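Cytidylate kinase-like family protein (Eubacterium ventriosum, PDB 3FDI) is of unknown function but belongs to the cytidylate kinase-like family of P-loop folds, so it may bind nucleotides and transfer phosphate. Local coordinates at residues 59-64 with 108-113. Numbering follows the deposited sequence.
Sequences EKPMNF and AEEILS
Pro61 and Glu110 meet in a small, mostly van der Waals contact between the first turn of helix 60-66 and the short helix 108-111, which follows strand 101-104 of the central parallel sheet. The ring leads: CG of Pro61 rests 3.6 Å from CG of Glu110, and its CD lies almost as near. Glu110 sends its chain across with CG anti to the backbone N (chi1 -179°), then bends at chi2 (63°), which carries OE2 over to the Lys60 methylenes, the two chains crossing at a slant. There OE2 of Glu110 sits 3.7 Å from CB of Lys60; NZ of Lys60 is 5.6 Å from that oxygen, too far for a salt bridge, though the opposite charges may attract weakly. On the more buried flank, CG1 of Ile111 approaches CG of Pro61 at 4.3 Å, and Phe87 of helix 81-95 touches both residues. Glu59, the N-cap residue of helix 60-66, stretches its chain past Ile111 and places OE1 3.9 Å from CG2 of Ile111. The same OE1 is 3.5 Å from O of Ile111, an approach of two acceptors and not a hydrogen bond; Arg91 also touches the Glu59 side chain. Within 108-113, Ser113 OG and N both donate to O of Glu110, from one face of its carbonyl plane. An alanine in place of Glu110 lacks the CG that meets the Pro61 ring and would probably leave a gap there, and Lys60 without this nearby negative charge. The contact thus rests mainly on carbon packing, and any Lys60-Glu110 attraction is probably weak, toward the exposed side.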
loop_
_atom_site.group_PDB
_atom_site.type_symbol
_atom_site.label_atom_id
_atom_site.label_comp_id
_atom_site.label_asym_id
_atom_site.label_seq_id
_atom_site.Cartn_x
_atom_site.Cartn_y
_atom_site.Cartn_z
ATOM N N GLU B 59 -3.130 -16.111 18.091
ATOM C CA GLU B 59 -3.945 -15.623 17.001
ATOM C C GLU B 59 -3.734 -14.094 16.936
ATOM O O GLU B 59 -4.034 -13.353 17.900
ATOM C CB GLU B 59 -5.406 -16.041 17.218
ATOM C CG GLU B 59 -5.571 -17.583 17.052
ATOM C CD GLU B 59 -6.926 -18.135 17.494
ATOM O OE1 GLU B 59 -7.947 -17.436 17.309
ATOM O OE2 GLU B 59 -6.955 -19.289 18.007
ATOM N N LYS B 60 -3.170 -13.656 15.806
ATOM C CA LYS B 60 -2.664 -12.274 15.613
ATOM C C LYS B 60 -3.655 -11.139 15.979
ATOM O O LYS B 60 -3.269 -10.177 16.632
ATOM C CB LYS B 60 -2.125 -12.101 14.157
ATOM C CG LYS B 60 -0.874 -13.000 13.821
ATOM C CD LYS B 60 -0.113 -12.526 12.548
ATOM C CE LYS B 60 1.432 -12.848 12.605
ATOM N NZ LYS B 60 1.810 -14.295 12.505
ATOM N N PRO B 61 -4.926 -11.249 15.564
ATOM C CA PRO B 61 -5.878 -10.160 15.840
ATOM C C PRO B 61 -6.147 -9.990 17.317
ATOM O O PRO B 61 -6.383 -8.865 17.794
ATOM C CB PRO B 61 -7.175 -10.606 15.111
ATOM C CG PRO B 61 -6.795 -11.645 14.162
ATOM C CD PRO B 61 -5.513 -12.284 14.690
HETATM N N MSE B 62 -6.100 -11.098 18.044
HETATM C CA MSE B 62 -6.354 -11.066 19.465
HETATM C C MSE B 62 -5.169 -10.515 20.234
HETATM O O MSE B 62 -5.345 -9.631 21.073
HETATM C CB MSE B 62 -6.746 -12.444 19.979
HETATM C CG MSE B 62 -8.147 -12.896 19.518
HETATM SE SE MSE B 62 -8.636 -14.478 20.598
HETATM C CE MSE B 62 -7.672 -13.987 22.197
ATOM N N ASN B 63 -3.970 -11.025 19.944
ATOM C CA ASN B 63 -2.749 -10.501 20.577
ATOM C C ASN B 63 -2.680 -8.997 20.326
ATOM O O ASN B 63 -2.482 -8.198 21.225
ATOM C CB ASN B 63 -1.481 -11.159 19.993
ATOM C CG ASN B 63 -1.470 -12.682 20.152
ATOM O OD1 ASN B 63 -1.570 -13.204 21.258
ATOM N ND2 ASN B 63 -1.349 -13.392 19.026
ATOM N N PHE B 64 -2.893 -8.623 19.076
ATOM C CA PHE B 64 -2.893 -7.207 18.694
ATOM C C PHE B 64 -3.928 -6.365 19.475
ATOM O O PHE B 64 -3.603 -5.305 20.049
ATOM C CB PHE B 64 -3.132 -7.108 17.181
ATOM C CG PHE B 64 -2.984 -5.732 16.649
ATOM C CD1 PHE B 64 -1.705 -5.170 16.465
ATOM C CD2 PHE B 64 -4.096 -4.979 16.335
ATOM C CE1 PHE B 64 -1.549 -3.862 15.986
ATOM C CE2 PHE B 64 -3.943 -3.684 15.851
ATOM C CZ PHE B 64 -2.665 -3.123 15.677
ATOM N N ALA B 108 -12.612 -13.176 9.846
ATOM C CA ALA B 108 -12.734 -14.603 10.157
ATOM C C ALA B 108 -11.649 -15.438 9.483
ATOM O O ALA B 108 -11.180 -16.396 10.087
ATOM C CB ALA B 108 -14.127 -15.143 9.875
ATOM N N GLU B 109 -11.234 -15.103 8.253
ATOM C CA GLU B 109 -10.212 -15.901 7.582
ATOM C C GLU B 109 -8.888 -15.842 8.362
ATOM O O GLU B 109 -8.154 -16.830 8.391
ATOM C CB GLU B 109 -10.004 -15.501 6.114
ATOM C CG GLU B 109 -9.026 -14.369 5.831
ATOM C CD GLU B 109 -9.394 -13.043 6.452
ATOM O OE1 GLU B 109 -10.589 -12.783 6.908
ATOM O OE2 GLU B 109 -8.447 -12.219 6.534
ATOM N N GLU B 110 -8.618 -14.720 9.029
ATOM C CA GLU B 110 -7.416 -14.587 9.853
ATOM C C GLU B 110 -7.534 -15.356 11.161
ATOM O O GLU B 110 -6.607 -16.118 11.515
ATOM C CB GLU B 110 -7.090 -13.132 10.132
ATOM C CG GLU B 110 -5.852 -12.891 10.964
ATOM C CD GLU B 110 -4.531 -13.377 10.319
ATOM O OE1 GLU B 110 -4.456 -13.545 9.069
ATOM O OE2 GLU B 110 -3.559 -13.591 11.089
ATOM N N ILE B 111 -8.649 -15.145 11.877
ATOM C CA ILE B 111 -8.939 -15.866 13.129
ATOM C C ILE B 111 -8.880 -17.423 13.006
ATOM O O ILE B 111 -8.389 -18.104 13.923
ATOM C CB ILE B 111 -10.327 -15.513 13.662
ATOM C CG1 ILE B 111 -10.378 -14.042 14.077
ATOM C CG2 ILE B 111 -10.730 -16.429 14.846
ATOM C CD1 ILE B 111 -11.737 -13.663 14.512
ATOM N N LEU B 112 -9.360 -17.949 11.880
ATOM C CA LEU B 112 -9.501 -19.362 11.667
ATOM C C LEU B 112 -8.457 -19.906 10.710
ATOM O O LEU B 112 -8.631 -20.965 10.101
ATOM C CB LEU B 112 -10.899 -19.626 11.151
ATOM C CG LEU B 112 -12.025 -19.286 12.126
ATOM C CD1 LEU B 112 -13.349 -19.545 11.485
ATOM C CD2 LEU B 112 -11.872 -20.048 13.493
ATOM N N SER B 113 -7.403 -19.122 10.542
ATOM C CA SER B 113 -6.145 -19.541 9.934
ATOM C C SER B 113 -5.713 -20.991 10.175
ATOM O O SER B 113 -5.425 -21.733 9.264
ATOM C CB SER B 113 -5.023 -18.687 10.517
ATOM O OG SER B 113 -4.853 -17.551 9.743
#